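Local structure of polyphenol oxidase, chloroplastic (Malus domestica, 6ELV) at residues K35-K39 with E118-S122; E45-V50 with I139-F143. The protein catalyses, as the full-length enzyme, the oxidation of mono- and o-diphenols to o-diquinones. All blocks are in the same frame, centred on the assembly; numbering follows the deposited sequence.

Interaction 1 (K35-K39 with E118-S122); sequences KKRSK and EDDDS. With CA (calcium ion), chain B.
Lys39 reaches over the 118-121 loop and ends in a salt bridge, its NZ lying 2.6 Å from Asp121 OD1. The ammonium arrives on the syn side of the carboxylate, 30° out of its plane, with the two side chains crossing at about a right angle. The lysine chain folds twice, at chi2 and at chi4 (-71°); the second bend turns NZ back to its own segment, where it also donates to Lys35 O at 2.9 Å. On the way its CD passes Glu118 O, and CE, probably polarised by the ammonium, sits 3.2 Å from Asp119 O with Asp120 O close by. The other carboxylate oxygen, Asp121 OD2, accepts from a water that also donates to Lys36 O at 2.8 Å. With an alanine here, in place of the lysine that spans the contact, Asp121 OD1 and Lys35 O would probably lose the donor they share, and the loop one of its ties to the helix. The contact ties the end of short helix 34-37 to the loop leading into strand 122-131, beyond one end of the domain's beta sandwich. A second water bridges Lys39 O and Glu118 O, while Lys35 NZ donates to Lys39 O at 2.8 Å and fixes the turn after the helix. Arg31 NH1 donates to both Glu118 O and Asp120 O, a further hold on the loop. Asp120 points to the opposite side of the loop and chelates a calcium ion through OD1 (2.6 Å) and OD2 (2.4 Å), alongside Asp70 and Asp72. Asp119 forms a second shell, its carboxylate oxygens accepting from two calcium-bound waters.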
ATOM      1  N   LYS A  35      -4.676   1.757  17.927  1.00 16.07           N
ATOM      2  CA  LYS A  35      -5.125   3.099  17.592  1.00 17.43           C
ATOM      3  C   LYS A  35      -6.627   3.282  17.770  1.00 18.22           C
ATOM      4  O   LYS A  35      -7.080   4.425  17.851  1.00 18.06           O
ATOM      5  CB  LYS A  35      -4.746   3.446  16.151  1.00 19.49           C
ATOM      6  CG  LYS A  35      -3.263   3.603  15.896  1.00 20.07           C
ATOM      7  CD  LYS A  35      -2.687   4.796  16.632  1.00 20.48           C
ATOM      8  CE  LYS A  35      -1.274   5.078  16.163  1.00 20.84           C
ATOM      9  NZ  LYS A  35      -0.682   6.258  16.835  1.00 20.23           N
ATOM     10  N   LYS A  36      -7.414   2.198  17.791  1.00 20.60           N
ATOM     11  CA  LYS A  36      -8.859   2.355  17.936  1.00 21.41           C
ATOM     12  C   LYS A  36      -9.208   2.941  19.287  1.00 23.34           C
ATOM     13  O   LYS A  36     -10.139   3.748  19.403  1.00 25.18           O
ATOM     14  CB  LYS A  36      -9.565   1.012  17.769  1.00 23.98           C
ATOM     15  CG  LYS A  36      -9.616   0.520  16.341  1.00 25.55           C
ATOM     16  CD  LYS A  36     -10.633  -0.592  16.178  1.00 26.07           C
ATOM     17  CE  LYS A  36     -10.211  -1.826  16.947  1.00 25.21           C
ATOM     18  NZ  LYS A  36     -11.069  -2.995  16.608  1.00 24.95           N
ATOM     19  N   ARG A  37      -8.465   2.536  20.313  1.00 22.81           N
ATOM     20  CA  ARG A  37      -8.730   2.950  21.678  1.00 24.82           C
ATOM     21  C   ARG A  37      -8.165   4.342  21.937  1.00 21.11           C
ATOM     22  O   ARG A  37      -8.831   5.183  22.552  1.00 24.56           O
ATOM     23  CB  ARG A  37      -8.124   1.890  22.610  1.00 27.31           C
ATOM     24  CG  ARG A  37      -8.408   2.074  24.064  1.00 30.28           C
ATOM     25  CD  ARG A  37      -9.731   1.419  24.374  1.00 31.71           C
ATOM     26  NE  ARG A  37     -10.110   1.724  25.731  1.00 32.97           N
ATOM     27  CZ  ARG A  37     -10.730   2.849  26.066  1.00 32.72           C
ATOM     28  NH1 ARG A  37     -11.006   3.737  25.112  1.00 33.95           N
ATOM     29  NH2 ARG A  37     -11.053   3.074  27.333  1.00 33.64           N
ATOM     30  N   SER A  38      -6.966   4.607  21.421  1.00 17.34           N
ATOM     31  CA  SER A  38      -6.244   5.859  21.649  0.50 15.30           C
ATOM     32  C   SER A  38      -5.439   6.147  20.397  1.00 14.08           C
ATOM     33  O   SER A  38      -4.512   5.387  20.110  1.00 13.25           O
ATOM     34  CB  SER A  38      -5.251   5.690  22.799  0.50 15.90           C
ATOM     35  OG  SER A  38      -5.868   5.673  24.064  0.50 14.16           O
ATOM     36  N   LYS A  39      -5.734   7.246  19.703  1.00 14.10           N
ATOM     37  CA  LYS A  39      -5.118   7.491  18.402  1.00 17.43           C
ATOM     38  C   LYS A  39      -3.639   7.820  18.474  1.00 19.30           C
ATOM     39  O   LYS A  39      -2.953   7.751  17.448  1.00 20.37           O
ATOM     40  CB  LYS A  39      -5.826   8.628  17.679  1.00 18.59           C
ATOM     41  CG  LYS A  39      -7.211   8.265  17.216  1.00 19.84           C
ATOM     42  CD  LYS A  39      -7.123   7.226  16.126  1.00 21.01           C
ATOM     43  CE  LYS A  39      -8.498   6.813  15.680  1.00 22.44           C
ATOM     44  NZ  LYS A  39      -9.177   5.999  16.718  1.00 22.36           N
ATOM     45  N   GLU A 118      -5.018  11.676  11.253  1.00 13.21           N
ATOM     46  CA  GLU A 118      -4.492  11.030  12.453  1.00 15.51           C
ATOM     47  C   GLU A 118      -5.590  10.538  13.376  1.00 13.92           C
ATOM     48  O   GLU A 118      -5.335   9.664  14.207  1.00 15.43           O
ATOM     49  CB  GLU A 118      -3.614  11.994  13.253  1.00 20.76           C
ATOM     50  CG  GLU A 118      -2.269  12.311  12.639  1.00 26.90           C
ATOM     51  CD  GLU A 118      -1.520  13.364  13.440  1.00 32.60           C
ATOM     52  OE1 GLU A 118      -1.913  14.549  13.349  1.00 34.63           O
ATOM     53  OE2 GLU A 118      -0.553  13.022  14.154  1.00 35.33           O
ATOM     54  N   ASP A 119      -6.786  11.107  13.264  1.00 14.08           N
ATOM     55  CA  ASP A 119      -7.944  10.782  14.080  1.00 16.34           C
ATOM     56  C   ASP A 119      -8.779   9.649  13.507  1.00 13.48           C
ATOM     57  O   ASP A 119      -9.783   9.277  14.120  1.00 15.92           O
ATOM     58  CB  ASP A 119      -8.847  12.018  14.160  1.00 22.03           C
ATOM     59  CG  ASP A 119      -9.356  12.453  12.785  1.00 24.76           C
ATOM     60  OD1 ASP A 119      -8.524  12.859  11.943  1.00 23.28           O
ATOM     61  OD2 ASP A 119     -10.582  12.380  12.539  1.00 26.79           O
ATOM     62  N   ASP A 120      -8.424   9.128  12.338  1.00 11.13           N
ATOM     63  CA  ASP A 120      -9.237   8.128  11.659  1.00 10.28           C
ATOM     64  C   ASP A 120      -8.773   6.720  12.036  1.00  9.91           C
ATOM     65  O   ASP A 120      -7.622   6.498  12.416  1.00 11.10           O
ATOM     66  CB  ASP A 120      -9.137   8.286  10.137  1.00 10.22           C
ATOM     67  CG  ASP A 120      -9.742   9.592   9.612  1.00 10.14           C
ATOM     68  OD1 ASP A 120     -10.581  10.224  10.289  1.00 11.52           O
ATOM     69  OD2 ASP A 120      -9.379   9.971   8.484  1.00 10.34           O
ATOM     70  N   ASP A 121      -9.683   5.753  11.900  1.00 10.39           N
ATOM     71  CA  ASP A 121      -9.383   4.359  12.215  1.00 11.10           C
ATOM     72  C   ASP A 121      -8.903   3.559  11.008  1.00 10.51           C
ATOM     73  O   ASP A 121      -8.430   2.430  11.182  1.00 11.87           O
ATOM     74  CB  ASP A 121     -10.610   3.661  12.804  1.00 14.57           C
ATOM     75  CG  ASP A 121     -10.862   4.051  14.243  1.00 19.47           C
ATOM     76  OD1 ASP A 121      -9.884   4.221  14.999  1.00 22.45           O
ATOM     77  OD2 ASP A 121     -12.038   4.190  14.625  1.00 23.41           O
ATOM     78  N   SER A 122      -9.024   4.108   9.802  1.00 10.08           N
ATOM     79  CA  SER A 122      -8.592   3.438   8.587  1.00  9.84           C
ATOM     80  C   SER A 122      -8.194   4.519   7.604  1.00  8.75           C
ATOM     81  O   SER A 122      -8.481   5.696   7.814  1.00  9.60           O
ATOM     82  CB  SER A 122      -9.724   2.607   7.993  1.00 11.45           C
ATOM     83  OG  SER A 122     -10.844   3.423   7.701  1.00 15.08           O
TER
HETATM   84 CA    CA B 601     -10.957  11.792   8.198  1.00  5.27          CA
HETATM   85  O   HOH W   1     -12.109   4.057  17.397  1.00 22.50           O
HETATM   86  O   HOH W   2      -2.426   8.916  15.164  1.00 23.49           O
HETATM   87  O   HOH W   3     -12.423  12.775   9.924  1.00 12.58           O
HETATM   88  O   HOH W   4      -9.582  13.350   9.427  1.00 12.67           O

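Interaction 2 (E45-V50 with I139-F143); sequences EEEILV and IKIEF
Ile48 and Glu142 face each other as an antiparallel hydrogen-bonded pair, Ile48 N donating to Glu142 O at 2.9 Å and Glu142 N returning a bond to Ile48 O. Val50 and Lys140 repeat the pattern two residues on, with Val50 N 2.8 Å from Lys140 O and Lys140 N bonded to Val50 O. All four amides and all four carbonyls of these residues that face across the contact are thus satisfied. Ile48 O takes a further CA-H...O contact from Ile141 CA, at 3.2 Å. Between the two pairs, Leu49 and Ile141 form the non-hydrogen-bonded pair; Leu49 CD1 reaches Ile139 CG2 at 3.6 Å and also touches Ile141 CG1. On the face carrying Val50, the chains of Lys140 and Glu142 rise side by side, each with CG between backbone N and carbonyl carbon (chi1 64° in both) and extended beyond it. Their ends meet in a salt bridge, Lys140 NZ 3.0 Å from Glu142 OE1 and above the carboxylate plane; Val50 CG2 packs against the Glu142 chain. Glu47 lays CG on Ile141 CG2 at 3.5 Å, and its OE2 is paired with Arg31. Phe143 brings its ring edge to Glu46 O, CD1 being 3.6 Å away. Glu47 and Leu49 make their backbone bonds on the other side, to Leu108 and Leu106, and Glu46 OE2 accepts from Thr109 N at helix 109-115. Strand 48-57 therefore lies between strands 135-142 and 99-107, while Ile139 and Ile141 pack onto strands 25-30 and 122-131 of the facing sheet and Leu49 onto 122-131, and Phe143 rests against helix 34-37.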
ATOM      1  N   GLU A  45       6.822   5.308  17.696  1.00 19.62           N
ATOM      2  CA  GLU A  45       7.125   4.202  16.809  1.00 19.20           C
ATOM      3  C   GLU A  45       6.554   4.550  15.442  1.00 16.84           C
ATOM      4  O   GLU A  45       5.533   5.228  15.349  1.00 19.61           O
ATOM      5  CB  GLU A  45       6.451   2.909  17.294  1.00 21.67           C
ATOM      6  CG  GLU A  45       6.889   2.411  18.665  1.00 26.77           C
ATOM      7  CD  GLU A  45       6.141   1.152  19.083  1.00 30.55           C
ATOM      8  OE1 GLU A  45       5.807   1.023  20.279  1.00 34.21           O
ATOM      9  OE2 GLU A  45       5.880   0.295  18.209  1.00 30.83           O
ATOM     10  N   GLU A  46       7.209   4.110  14.379  1.00 13.54           N
ATOM     11  CA  GLU A  46       6.684   4.379  13.046  1.00 11.27           C
ATOM     12  C   GLU A  46       5.502   3.464  12.760  1.00  9.83           C
ATOM     13  O   GLU A  46       5.551   2.258  13.025  1.00 11.82           O
ATOM     14  CB  GLU A  46       7.779   4.138  12.009  1.00 12.23           C
ATOM     15  CG  GLU A  46       7.384   4.531  10.604  1.00 11.67           C
ATOM     16  CD  GLU A  46       7.270   6.029  10.406  1.00 10.93           C
ATOM     17  OE1 GLU A  46       8.036   6.762  11.070  1.00 13.86           O
ATOM     18  OE2 GLU A  46       6.440   6.460   9.586  1.00 11.66           O
ATOM     19  N   GLU A  47       4.446   4.040  12.193  1.00  9.05           N
ATOM     20  CA  GLU A  47       3.312   3.270  11.708  1.00  8.76           C
ATOM     21  C   GLU A  47       3.617   2.904  10.261  1.00  8.92           C
ATOM     22  O   GLU A  47       3.863   3.791   9.440  1.00 11.20           O
ATOM     23  CB  GLU A  47       2.060   4.137  11.836  1.00 10.22           C
ATOM     24  CG  GLU A  47       0.766   3.423  11.539  1.00 11.25           C
ATOM     25  CD  GLU A  47      -0.482   4.212  11.902  1.00 12.18           C
ATOM     26  OE1 GLU A  47      -0.372   5.250  12.591  1.00 13.11           O
ATOM     27  OE2 GLU A  47      -1.575   3.796  11.475  1.00 13.01           O
ATOM     28  N   ILE A  48       3.626   1.609   9.963  1.00  9.06           N
ATOM     29  CA  ILE A  48       4.181   1.088   8.720  1.00  9.76           C
ATOM     30  C   ILE A  48       3.090   0.454   7.863  1.00  8.80           C
ATOM     31  O   ILE A  48       2.380  -0.443   8.323  1.00  9.36           O
ATOM     32  CB  ILE A  48       5.304   0.072   9.020  1.00 12.74           C
ATOM     33  CG1 ILE A  48       6.375   0.783   9.860  1.00 16.11           C
ATOM     34  CG2 ILE A  48       5.836  -0.538   7.737  1.00 12.74           C
ATOM     35  CD1 ILE A  48       7.728   0.253   9.812  1.00 20.40           C
ATOM     36  N   LEU A  49       2.986   0.894   6.608  1.00  8.52           N
ATOM     37  CA  LEU A  49       2.166   0.227   5.603  1.00  8.35           C
ATOM     38  C   LEU A  49       2.976  -0.918   5.001  1.00  8.51           C
ATOM     39  O   LEU A  49       4.101  -0.709   4.536  1.00  9.56           O
ATOM     40  CB  LEU A  49       1.804   1.236   4.516  1.00  9.45           C
ATOM     41  CG  LEU A  49       0.969   0.738   3.341  1.00 10.52           C
ATOM     42  CD1 LEU A  49      -0.381   0.228   3.816  1.00 10.47           C
ATOM     43  CD2 LEU A  49       0.790   1.861   2.342  1.00 13.42           C
ATOM     44  N   VAL A  50       2.408  -2.120   5.012  1.00  9.27           N
ATOM     45  CA  VAL A  50       3.082  -3.331   4.555  1.00 11.14           C
ATOM     46  C   VAL A  50       2.300  -3.892   3.380  1.00 12.86           C
ATOM     47  O   VAL A  50       1.123  -4.246   3.517  1.00 14.65           O
ATOM     48  CB  VAL A  50       3.205  -4.373   5.675  1.00 13.30           C
ATOM     49  CG1 VAL A  50       4.013  -5.581   5.193  1.00 16.23           C
ATOM     50  CG2 VAL A  50       3.834  -3.755   6.905  1.00 14.12           C
ATOM     51  N   ILE A 139      -2.396  -6.286   2.032  1.00 12.92           N
ATOM     52  CA  ILE A 139      -1.997  -4.972   2.528  1.00 12.32           C
ATOM     53  C   ILE A 139      -2.450  -4.838   3.980  1.00 10.38           C
ATOM     54  O   ILE A 139      -3.601  -5.145   4.305  1.00 12.47           O
ATOM     55  CB  ILE A 139      -2.581  -3.813   1.683  1.00 13.26           C
ATOM     56  CG1 ILE A 139      -2.302  -3.950   0.180  1.00 15.82           C
ATOM     57  CG2 ILE A 139      -2.030  -2.491   2.149  1.00 13.63           C
ATOM     58  CD1 ILE A 139      -2.828  -2.776  -0.649  1.00 17.32           C
ATOM     59  N   LYS A 140      -1.567  -4.340   4.843  1.00  9.38           N
ATOM     60  CA  LYS A 140      -1.925  -4.097   6.230  1.00  9.21           C
ATOM     61  C   LYS A 140      -1.083  -2.942   6.744  1.00  8.56           C
ATOM     62  O   LYS A 140      -0.118  -2.516   6.107  1.00  9.32           O
ATOM     63  CB  LYS A 140      -1.705  -5.338   7.089  1.00 12.17           C
ATOM     64  CG  LYS A 140      -0.257  -5.758   7.175  1.00 15.52           C
ATOM     65  CD  LYS A 140      -0.077  -7.034   7.967  1.00 18.69           C
ATOM     66  CE  LYS A 140       1.389  -7.436   8.010  1.00 21.37           C
ATOM     67  NZ  LYS A 140       1.612  -8.577   8.929  1.00 24.23           N
ATOM     68  N   ILE A 141      -1.458  -2.440   7.918  1.00  8.92           N
ATOM     69  CA  ILE A 141      -0.685  -1.434   8.633  1.00  8.82           C
ATOM     70  C   ILE A 141      -0.329  -1.999   9.998  1.00 10.31           C
ATOM     71  O   ILE A 141      -1.180  -2.585  10.673  1.00 11.26           O
ATOM     72  CB  ILE A 141      -1.444  -0.099   8.764  1.00  9.00           C
ATOM     73  CG1 ILE A 141      -1.759   0.464   7.377  1.00 10.24           C
ATOM     74  CG2 ILE A 141      -0.650   0.899   9.594  1.00 10.39           C
ATOM     75  CD1 ILE A 141      -2.753   1.607   7.401  1.00 11.37           C
ATOM     76  N   GLU A 142       0.925  -1.841  10.397  1.00  9.97           N
ATOM     77  CA  GLU A 142       1.346  -2.379  11.681  1.00 12.77           C
ATOM     78  C   GLU A 142       2.496  -1.560  12.245  1.00 12.53           C
ATOM     79  O   GLU A 142       3.036  -0.663  11.601  1.00 14.88           O
ATOM     80  CB  GLU A 142       1.695  -3.861  11.578  1.00 17.36           C
ATOM     81  CG  GLU A 142       2.865  -4.148  10.689  1.00 19.75           C
ATOM     82  CD  GLU A 142       3.094  -5.632  10.520  1.00 23.39           C
ATOM     83  OE1 GLU A 142       2.232  -6.431  10.953  1.00 25.47           O
ATOM     84  OE2 GLU A 142       4.138  -5.997   9.960  1.00 23.30           O
ATOM     85  N   PHE A 143       2.848  -1.878  13.485  1.00 16.26           N
ATOM     86  CA  PHE A 143       4.083  -1.400  14.101  1.00 19.75           C
ATOM     87  C   PHE A 143       5.167  -2.475  13.994  1.00 21.72           C
ATOM     88  O   PHE A 143       4.872  -3.667  13.868  1.00 25.37           O
ATOM     89  CB  PHE A 143       3.865  -1.017  15.566  1.00 20.50           C
ATOM     90  CG  PHE A 143       2.822   0.026  15.759  1.00 20.74           C
ATOM     91  CD1 PHE A 143       3.093   1.344  15.453  1.00 20.68           C
ATOM     92  CD2 PHE A 143       1.572  -0.314  16.230  1.00 23.88           C
ATOM     93  CE1 PHE A 143       2.132   2.313  15.612  1.00 24.83           C
ATOM     94  CE2 PHE A 143       0.606   0.650  16.403  1.00 25.06           C
ATOM     95  CZ  PHE A 143       0.881   1.967  16.090  1.00 25.51           C
TER

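Interaction 2 joins two neighbouring strands within one sheet, with regular backbone bonds and aliphatic side chains turned to the sandwich interior; interaction 1 lies nearer the surface, where a helix end and a loop are held by a charge pair, carbonyl oxygens and waters next to the calcium site. The chain passes from helix 34-37 into strand 48-57, so the first segments of both contacts are close in sequence. They also touch in space: Lys35 CE packs 3.8 Å from Phe143 CZ and close to Glu47 OE1. Arg31 reaches both, binding loop carbonyls of 118-122 and the Glu47 carboxylate.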